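4-oxalmesaconate hydratase (Pseudomonas putida, PDB 5CGZ) catalyses the zinc-dependent hydration of 4-carboxy-2-hydroxymuconate, the enol of oxalomesaconate, to 4-carboxy-4-hydroxy-2-oxoadipate in the bacterial breakdown of gallate. Local coordinates at residues Met32-Leu37 and Leu74-Glu79. Sequence-based numbering, arbitrary orientation.
Sequences MHVVCL and LGASVE
His33 pairs with Ser77 and Val34 with Val78 where strands 32-36 and 76-79 run parallel, their axes 23° apart, joined by the bonds Ser77 N to Met32 O, Val34 N to Ser77 O, Glu79 N to Val34 O and Cys36 N to Glu79 O (2.8 to 2.9 Å). On the face carrying His33, Ser77, Val35 and Glu79, the imidazole reaches toward strand 76-79 and bridges Ser77 and Glu79 with its two nitrogens. Its CG stands anti to the backbone N (chi1 -174°), which swings the ring over the gap between the strands. ND1 meets Ser77 OG at 2.7 Å, near the ring plane, and this hydroxyl also bonds a water. At the other nitrogen, NE2 donates to Glu79 OE1, 2.5 Å away and close to the ring plane, reaching the anti lone pair of that oxygen. The carboxylate is turned 64° from the ring, and Val35 CG2 lies 3.9 Å from Glu79 CG, the two side chains running alongside each other. Arg104 of helix 92-105 forms a salt bridge to the same OE1, while Val101 covers His33, Val35 and Glu79. The opposite face is apolar: Ala76 CB touches Met32 CB, and Val78 CG2 lies 3.9 Å from Cys36 SG and close to Val34 CG1, with helix 13-27 packed over this side. Gly75, with positive phi, ends helix 56-74 in a Schellman motif just before the chain enters an edge strand of the Rossmann-like sheet of this subunit, completing a right-handed crossover. Held at both nitrogens, the imidazole is fixed in rotation; with a carboxylate as its acceptor, NE2 probably carries a proton, and Arg104 probably helps keep the carboxylate ionised.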
loop_
_atom_site.group_PDB
_atom_site.type_symbol
_atom_site.label_atom_id
_atom_site.label_comp_id
_atom_site.label_asym_id
_atom_site.label_seq_id
_atom_site.Cartn_x
_atom_site.Cartn_y
_atom_site.Cartn_z
ATOM N N MET A 32 -33.774 -8.973 -8.243
ATOM C CA MET A 32 -32.757 -7.937 -8.224
ATOM C C MET A 32 -33.401 -6.585 -7.966
ATOM O O MET A 32 -34.316 -6.189 -8.682
ATOM C CB MET A 32 -31.984 -7.921 -9.543
ATOM C CG MET A 32 -31.210 -9.219 -9.827
ATOM S SD MET A 32 -29.991 -9.611 -8.543
ATOM C CE MET A 32 -29.018 -8.095 -8.538
ATOM N N HIS A 33 -32.925 -5.885 -6.940
ATOM C CA HIS A 33 -33.423 -4.543 -6.636
ATOM C C HIS A 33 -32.321 -3.491 -6.734
ATOM O O HIS A 33 -31.219 -3.679 -6.212
ATOM C CB HIS A 33 -34.041 -4.496 -5.236
ATOM C CG HIS A 33 -34.697 -3.185 -4.923
ATOM N ND1 HIS A 33 -35.750 -2.684 -5.664
ATOM C CD2 HIS A 33 -34.439 -2.260 -3.966
ATOM C CE1 HIS A 33 -36.115 -1.512 -5.172
ATOM N NE2 HIS A 33 -35.335 -1.231 -4.140
ATOM N N VAL A 34 -32.637 -2.376 -7.380
ATOM C CA VAL A 34 -31.701 -1.274 -7.541
ATOM C C VAL A 34 -32.183 -0.038 -6.784
ATOM O O VAL A 34 -33.330 0.393 -6.947
ATOM C CB VAL A 34 -31.513 -0.919 -9.030
ATOM C CG1 VAL A 34 -30.597 0.295 -9.202
ATOM C CG2 VAL A 34 -30.956 -2.109 -9.784
ATOM N N VAL A 35 -31.314 0.516 -5.945
ATOM C CA VAL A 35 -31.538 1.844 -5.387
ATOM C C VAL A 35 -30.649 2.857 -6.114
ATOM O O VAL A 35 -29.422 2.725 -6.106
ATOM C CB VAL A 35 -31.229 1.917 -3.882
ATOM C CG1 VAL A 35 -31.315 3.362 -3.399
ATOM C CG2 VAL A 35 -32.167 1.027 -3.084
ATOM N N CYS A 36 -31.271 3.853 -6.744
ATOM C CA CYS A 36 -30.556 5.002 -7.297
ATOM C C CYS A 36 -30.656 6.168 -6.330
ATOM O O CYS A 36 -31.735 6.729 -6.145
ATOM C CB CYS A 36 -31.126 5.411 -8.650
ATOM S SG CYS A 36 -31.039 4.146 -9.917
ATOM N N LEU A 37 -29.540 6.540 -5.714
ATOM C CA LEU A 37 -29.580 7.561 -4.673
ATOM C C LEU A 37 -29.936 8.926 -5.260
ATOM O O LEU A 37 -30.615 9.731 -4.617
ATOM C CB LEU A 37 -28.245 7.623 -3.923
ATOM C CG LEU A 37 -27.876 6.359 -3.131
ATOM C CD1 LEU A 37 -26.444 6.436 -2.608
ATOM C CD2 LEU A 37 -28.852 6.120 -1.987
ATOM N N LEU A 74 -33.338 -5.372 -17.930
ATOM C CA LEU A 74 -32.402 -6.198 -17.173
ATOM C C LEU A 74 -33.127 -7.199 -16.270
ATOM O O LEU A 74 -32.575 -8.244 -15.928
ATOM C CB LEU A 74 -31.468 -5.312 -16.342
ATOM C CG LEU A 74 -30.570 -4.366 -17.153
ATOM C CD1 LEU A 74 -29.872 -3.371 -16.223
ATOM C CD2 LEU A 74 -29.547 -5.148 -17.996
ATOM N N GLY A 75 -34.364 -6.884 -15.891
ATOM C CA GLY A 75 -35.123 -7.743 -14.995
ATOM C C GLY A 75 -34.966 -7.365 -13.526
ATOM O O GLY A 75 -34.948 -8.231 -12.655
ATOM N N ALA A 76 -34.851 -6.072 -13.242
ATOM C CA ALA A 76 -34.722 -5.602 -11.864
ATOM C C ALA A 76 -35.839 -4.646 -11.511
ATOM O O ALA A 76 -36.418 -4.014 -12.391
ATOM C CB ALA A 76 -33.386 -4.910 -11.656
ATOM N N SER A 77 -36.133 -4.523 -10.221
ATOM C CA SER A 77 -36.949 -3.411 -9.760
ATOM C C SER A 77 -36.005 -2.269 -9.394
ATOM O O SER A 77 -34.821 -2.502 -9.133
ATOM C CB SER A 77 -37.819 -3.816 -8.570
ATOM O OG SER A 77 -37.031 -4.275 -7.486
ATOM N N VAL A 78 -36.513 -1.041 -9.392
ATOM C CA VAL A 78 -35.677 0.121 -9.094
ATOM C C VAL A 78 -36.452 1.173 -8.303
ATOM O O VAL A 78 -37.638 1.399 -8.549
ATOM C CB VAL A 78 -35.117 0.752 -10.389
ATOM C CG1 VAL A 78 -36.251 1.147 -11.319
ATOM C CG2 VAL A 78 -34.223 1.957 -10.065
ATOM N N GLU A 79 -35.792 1.791 -7.330
ATOM C CA GLU A 79 -36.395 2.911 -6.617
ATOM C C GLU A 79 -35.417 4.074 -6.583
ATOM O O GLU A 79 -34.208 3.885 -6.764
ATOM C CB GLU A 79 -36.820 2.509 -5.201
ATOM C CG GLU A 79 -35.684 2.307 -4.227
ATOM C CD GLU A 79 -36.166 1.832 -2.865
ATOM O OE1 GLU A 79 -36.023 0.625 -2.559
ATOM O OE2 GLU A 79 -36.685 2.665 -2.095
HETATM O O HOH W 1 -37.106 -6.905 -6.994
HETATM O O HOH W 2 -35.252 -9.441 -10.413
#